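Local coordinates for jacalin-type lectin domain-containing protein (Musa acuminata, PDB 7KMU) that probably binds mannose and mannose-rich glycans, as a jacalin-related plant lectin with reported antiviral and mitogenic activity, at residues V29-N32 / I36-A39; G78-Y83 / T87-L92. All blocks are in the same frame, centred on the assembly; numbering follows the deposited sequence.

Contact 1 of 2, residues V29-N32 / I36-A39; sequences VKIN and IIDA
N32 and A39 are joined through their backbones, and the carbonyl of N32 carries most of the load. N32 N gives a nearly straight hydrogen bond to A39 O at 3.0 Å, while N32 O accepts two in return, from D38 N at 2.9 Å and from A39 N at 3.3 Å. Both donors come from the same face of the N32 carbonyl plane; the D38 bond is the more bent, with 134° at its hydrogen, against 160° for A39. Two consecutive residues set against one partner make a classic beta bulge, placed here at the start of strand 37-46 in its hairpin with strand 25-33, within the jacalin-like lectin domain. Next to the bulge, I31 CA sends a CH...O contact to A39 O. The side chains of N32 and A39 share one face of the sheet and meet through their CB atoms, 4.2 Å apart, whereas the amide of N32 turns elsewhere, ND2 bonding to G60 O. With I31 CG1 set beside its backbone N (chi1 -70°), CG2 is left to face I37, 4.2 Å from its CD1; F104 and L92 pack against both isoleucines.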
loop_
_atom_site.group_PDB
_atom_site.type_symbol
_atom_site.label_atom_id
_atom_site.label_comp_id
_atom_site.label_asym_id
_atom_site.label_seq_id
_atom_site.Cartn_x
_atom_site.Cartn_y
_atom_site.Cartn_z
ATOM N N VAL B 29 -1.741 -17.489 -11.084
ATOM C CA VAL B 29 -1.228 -17.471 -9.720
ATOM C C VAL B 29 -1.823 -18.676 -8.997
ATOM O O VAL B 29 -3.024 -18.915 -9.101
ATOM C CB VAL B 29 -1.560 -16.142 -8.961
ATOM C CG1 VAL B 29 -1.186 -16.234 -7.473
ATOM C CG2 VAL B 29 -0.851 -14.946 -9.596
ATOM N N LYS B 30 -0.996 -19.385 -8.214
ATOM C CA LYS B 30 -1.460 -20.474 -7.367
ATOM C C LYS B 30 -1.049 -20.144 -5.944
ATOM O O LYS B 30 0.120 -19.850 -5.692
ATOM C CB LYS B 30 -0.857 -21.809 -7.806
ATOM C CG LYS B 30 -1.336 -23.006 -6.968
ATOM C CD LYS B 30 -0.709 -24.330 -7.459
ATOM C CE LYS B 30 0.678 -24.578 -6.917
ATOM N NZ LYS B 30 1.238 -25.861 -7.420
ATOM N N ILE B 31 -2.014 -20.173 -5.007
ATOM C CA ILE B 31 -1.718 -19.937 -3.599
ATOM C C ILE B 31 -2.008 -21.218 -2.848
ATOM O O ILE B 31 -3.072 -21.799 -3.048
ATOM C CB ILE B 31 -2.549 -18.747 -3.015
ATOM C CG1 ILE B 31 -2.062 -17.401 -3.611
ATOM C CG2 ILE B 31 -2.533 -18.722 -1.462
ATOM C CD1 ILE B 31 -2.967 -16.148 -3.297
ATOM N N ASN B 32 -1.074 -21.663 -2.000
ATOM C CA ASN B 32 -1.279 -22.813 -1.117
ATOM C C ASN B 32 -1.492 -22.262 0.270
ATOM O O ASN B 32 -0.698 -21.432 0.750
ATOM C CB ASN B 32 -0.107 -23.775 -1.126
ATOM C CG ASN B 32 -0.122 -24.691 -2.316
ATOM O OD1 ASN B 32 0.082 -24.268 -3.457
ATOM N ND2 ASN B 32 -0.385 -25.975 -2.086
ATOM N N ILE B 36 -2.394 -20.772 7.433
ATOM C CA ILE B 36 -1.679 -19.585 6.972
ATOM C C ILE B 36 -1.331 -19.705 5.481
ATOM O O ILE B 36 -1.778 -20.659 4.831
ATOM C CB ILE B 36 -0.419 -19.338 7.883
ATOM C CG1 ILE B 36 0.461 -20.612 8.031
ATOM C CG2 ILE B 36 -0.848 -18.867 9.282
ATOM C CD1 ILE B 36 1.291 -21.021 6.767
ATOM N N ILE B 37 -0.539 -18.752 4.933
ATOM C CA ILE B 37 -0.127 -18.805 3.532
ATOM C C ILE B 37 1.195 -19.566 3.414
ATOM O O ILE B 37 2.247 -19.056 3.807
ATOM C CB ILE B 37 -0.049 -17.390 2.903
ATOM C CG1 ILE B 37 -1.382 -16.616 3.082
ATOM C CG2 ILE B 37 0.341 -17.496 1.431
ATOM C CD1 ILE B 37 -2.676 -17.359 2.505
ATOM N N ASP B 38 1.124 -20.795 2.909
ATOM C CA ASP B 38 2.298 -21.648 2.760
ATOM C C ASP B 38 3.149 -21.263 1.567
ATOM O O ASP B 38 4.380 -21.312 1.650
ATOM C CB ASP B 38 1.850 -23.099 2.565
ATOM C CG ASP B 38 1.199 -23.666 3.802
ATOM O OD1 ASP B 38 -0.037 -23.504 3.950
ATOM O OD2 ASP B 38 1.924 -24.239 4.637
ATOM N N ALA B 39 2.505 -20.926 0.446
ATOM C CA ALA B 39 3.241 -20.660 -0.777
ATOM C C ALA B 39 2.464 -19.848 -1.784
ATOM O O ALA B 39 1.224 -19.821 -1.779
ATOM C CB ALA B 39 3.651 -21.994 -1.413
#

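Contact 2 of 2, residues G78-Y83 / T87-L92; sequences GHVVDY and TIIGKL
V81 and I88 exchange a pair of backbone hydrogen bonds, V81 N to I88 O at 2.8 Å and I88 N to V81 O at 3.0 Å, the first almost linear and the second in the plane of its acceptor carbonyl. This is the tight part of the antiparallel hairpin formed by strands 73-83 and 86-96. A beta bulge between H79 and V80 shifts the register by one: H79 N bonds to K91 O, from above that carbonyl plane, but H79 O accepts a hydrogen bond from G90 N at 2.9 Å. G90, without a side chain, lets both methyls of V81 close on its CA, CG2 at 3.7 Å. Close by, the I88 chain leaves between its backbone N and carbonyl carbon (chi1 65°), which brings CD1 to 3.8 Å from Y83 CB, and I36 and F131 add to the apolar packing around I88.

The face of V81 and I88 continues to the partly exposed H79 and K91, which run alongside each other and touch near their bases, CB to CB at 4.1 Å. On the opposite face V80 CG1 meets CG2 of T87, at the solvent-exposed end, at 3.6 Å; deeper in, V80 CG2 meets I89 CD1 at 4.1 Å. The chemistry implies a division of labour: backbone bonds and branched aliphatic groups hold the strands together, at the cost of K91 N, buried beside the bulge without a partner in the model, while K91 NZ pairs with the carboxylate of E108, which probably offsets the lysine's charge, and H79 ND1 accepts the N-H of G109.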
loop_
_atom_site.group_PDB
_atom_site.type_symbol
_atom_site.label_atom_id
_atom_site.label_comp_id
_atom_site.label_asym_id
_atom_site.label_seq_id
_atom_site.Cartn_x
_atom_site.Cartn_y
_atom_site.Cartn_z
ATOM N N GLY B 78 -4.570 -8.630 2.995
ATOM C CA GLY B 78 -4.324 -9.782 3.842
ATOM C C GLY B 78 -4.038 -9.424 5.272
ATOM O O GLY B 78 -4.310 -8.299 5.703
ATOM N N HIS B 79 -3.474 -10.400 6.014
ATOM C CA HIS B 79 -3.131 -10.236 7.419
ATOM C C HIS B 79 -1.721 -10.684 7.710
ATOM O O HIS B 79 -1.303 -11.745 7.229
ATOM C CB HIS B 79 -4.084 -11.052 8.313
ATOM C CG HIS B 79 -5.404 -10.393 8.526
ATOM N ND1 HIS B 79 -5.704 -9.755 9.722
ATOM C CD2 HIS B 79 -6.455 -10.270 7.682
ATOM C CE1 HIS B 79 -6.937 -9.285 9.573
ATOM N NE2 HIS B 79 -7.425 -9.561 8.361
ATOM N N VAL B 80 -1.001 -9.896 8.525
ATOM C CA VAL B 80 0.311 -10.262 9.082
ATOM C C VAL B 80 -0.055 -10.873 10.432
ATOM O O VAL B 80 -0.774 -10.242 11.216
ATOM C CB VAL B 80 1.281 -9.083 9.225
ATOM C CG1 VAL B 80 2.576 -9.542 9.900
ATOM C CG2 VAL B 80 1.571 -8.458 7.863
ATOM N N VAL B 81 0.398 -12.100 10.700
ATOM C CA VAL B 81 -0.025 -12.828 11.890
ATOM C C VAL B 81 1.095 -13.458 12.666
ATOM O O VAL B 81 2.202 -13.649 12.143
ATOM C CB VAL B 81 -1.049 -13.948 11.504
ATOM C CG1 VAL B 81 -2.145 -13.414 10.590
ATOM C CG2 VAL B 81 -0.363 -15.168 10.865
ATOM N N ASP B 82 0.772 -13.837 13.916
ATOM C CA ASP B 82 1.692 -14.583 14.765
ATOM C C ASP B 82 1.292 -16.051 14.606
ATOM O O ASP B 82 0.132 -16.403 14.848
ATOM C CB ASP B 82 1.585 -14.144 16.234
ATOM C CG ASP B 82 2.602 -14.834 17.121
ATOM O OD1 ASP B 82 2.345 -15.985 17.534
ATOM O OD2 ASP B 82 3.661 -14.230 17.387
ATOM N N TYR B 83 2.219 -16.899 14.131
ATOM C CA TYR B 83 1.956 -18.317 13.923
ATOM C C TYR B 83 3.048 -19.075 14.658
ATOM O O TYR B 83 4.180 -19.143 14.177
ATOM C CB TYR B 83 1.971 -18.659 12.427
ATOM C CG TYR B 83 1.528 -20.068 12.111
ATOM C CD1 TYR B 83 0.236 -20.497 12.406
ATOM C CD2 TYR B 83 2.379 -20.956 11.456
ATOM C CE1 TYR B 83 -0.195 -21.777 12.076
ATOM C CE2 TYR B 83 1.962 -22.246 11.129
ATOM C CZ TYR B 83 0.672 -22.652 11.443
ATOM O OH TYR B 83 0.243 -23.917 11.120
ATOM N N THR B 87 6.315 -14.468 12.589
ATOM C CA THR B 87 5.470 -13.383 12.078
ATOM C C THR B 87 5.433 -13.600 10.562
ATOM O O THR B 87 6.456 -13.438 9.897
ATOM C CB THR B 87 6.042 -12.001 12.459
ATOM O OG1 THR B 87 6.125 -11.898 13.886
ATOM C CG2 THR B 87 5.193 -10.849 11.937
ATOM N N ILE B 88 4.283 -14.017 10.024
ATOM C CA ILE B 88 4.163 -14.386 8.603
ATOM C C ILE B 88 2.830 -13.876 8.018
ATOM O O ILE B 88 2.037 -13.247 8.722
ATOM C CB ILE B 88 4.279 -15.943 8.451
ATOM C CG1 ILE B 88 3.105 -16.671 9.141
ATOM C CG2 ILE B 88 5.646 -16.495 8.963
ATOM C CD1 ILE B 88 3.028 -18.173 8.839
ATOM N N ILE B 89 2.565 -14.196 6.745
ATOM C CA ILE B 89 1.283 -13.849 6.110
ATOM C C ILE B 89 0.290 -14.980 6.438
ATOM O O ILE B 89 0.528 -16.152 6.105
ATOM C CB ILE B 89 1.455 -13.633 4.584
ATOM C CG1 ILE B 89 2.555 -12.588 4.265
ATOM C CG2 ILE B 89 0.096 -13.252 3.924
ATOM C CD1 ILE B 89 2.348 -11.182 4.958
ATOM N N GLY B 90 -0.809 -14.617 7.107
ATOM C CA GLY B 90 -1.807 -15.587 7.535
ATOM C C GLY B 90 -3.037 -15.657 6.654
ATOM O O GLY B 90 -3.729 -16.680 6.653
ATOM N N LYS B 91 -3.332 -14.559 5.914
ATOM C CA LYS B 91 -4.478 -14.474 5.008
ATOM C C LYS B 91 -4.077 -13.635 3.819
ATOM O O LYS B 91 -3.315 -12.678 3.974
ATOM C CB LYS B 91 -5.683 -13.815 5.691
ATOM C CG LYS B 91 -6.535 -14.791 6.461
ATOM C CD LYS B 91 -7.880 -14.180 6.843
ATOM C CE LYS B 91 -8.665 -15.203 7.596
ATOM N NZ LYS B 91 -10.017 -14.710 7.954
ATOM N N LEU B 92 -4.569 -13.996 2.620
ATOM C CA LEU B 92 -4.247 -13.251 1.420
ATOM C C LEU B 92 -5.385 -13.339 0.404
ATOM O O LEU B 92 -5.974 -14.406 0.217
ATOM C CB LEU B 92 -2.941 -13.807 0.800
ATOM C CG LEU B 92 -2.277 -12.967 -0.296
ATOM C CD1 LEU B 92 -1.836 -11.580 0.238
ATOM C CD2 LEU B 92 -1.062 -13.712 -0.872
#

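Overall arrangement
Contacts 1 and 2 lie in two hairpins of one jacalin-like domain, in different sheets, their centres about 12 Å apart, and they touch directly. A probable hydrogen bond from I37 N to I89 O, 3.0 Å long, joins the backbone beside one bulge to that beside the other. I36 bridges the same gap with its side chain: CG1 packs on I88 CD1 at 3.6 Å, and CG2 on Y83 CD1 at 3.7 Å. I132 bonds through its backbone to both I37 and I89, so the remaining sheet, which includes strand 132-140, meets the other two at this junction. Three four-stranded sheets brought together in this way match the beta-prism of jacalin-related lectins.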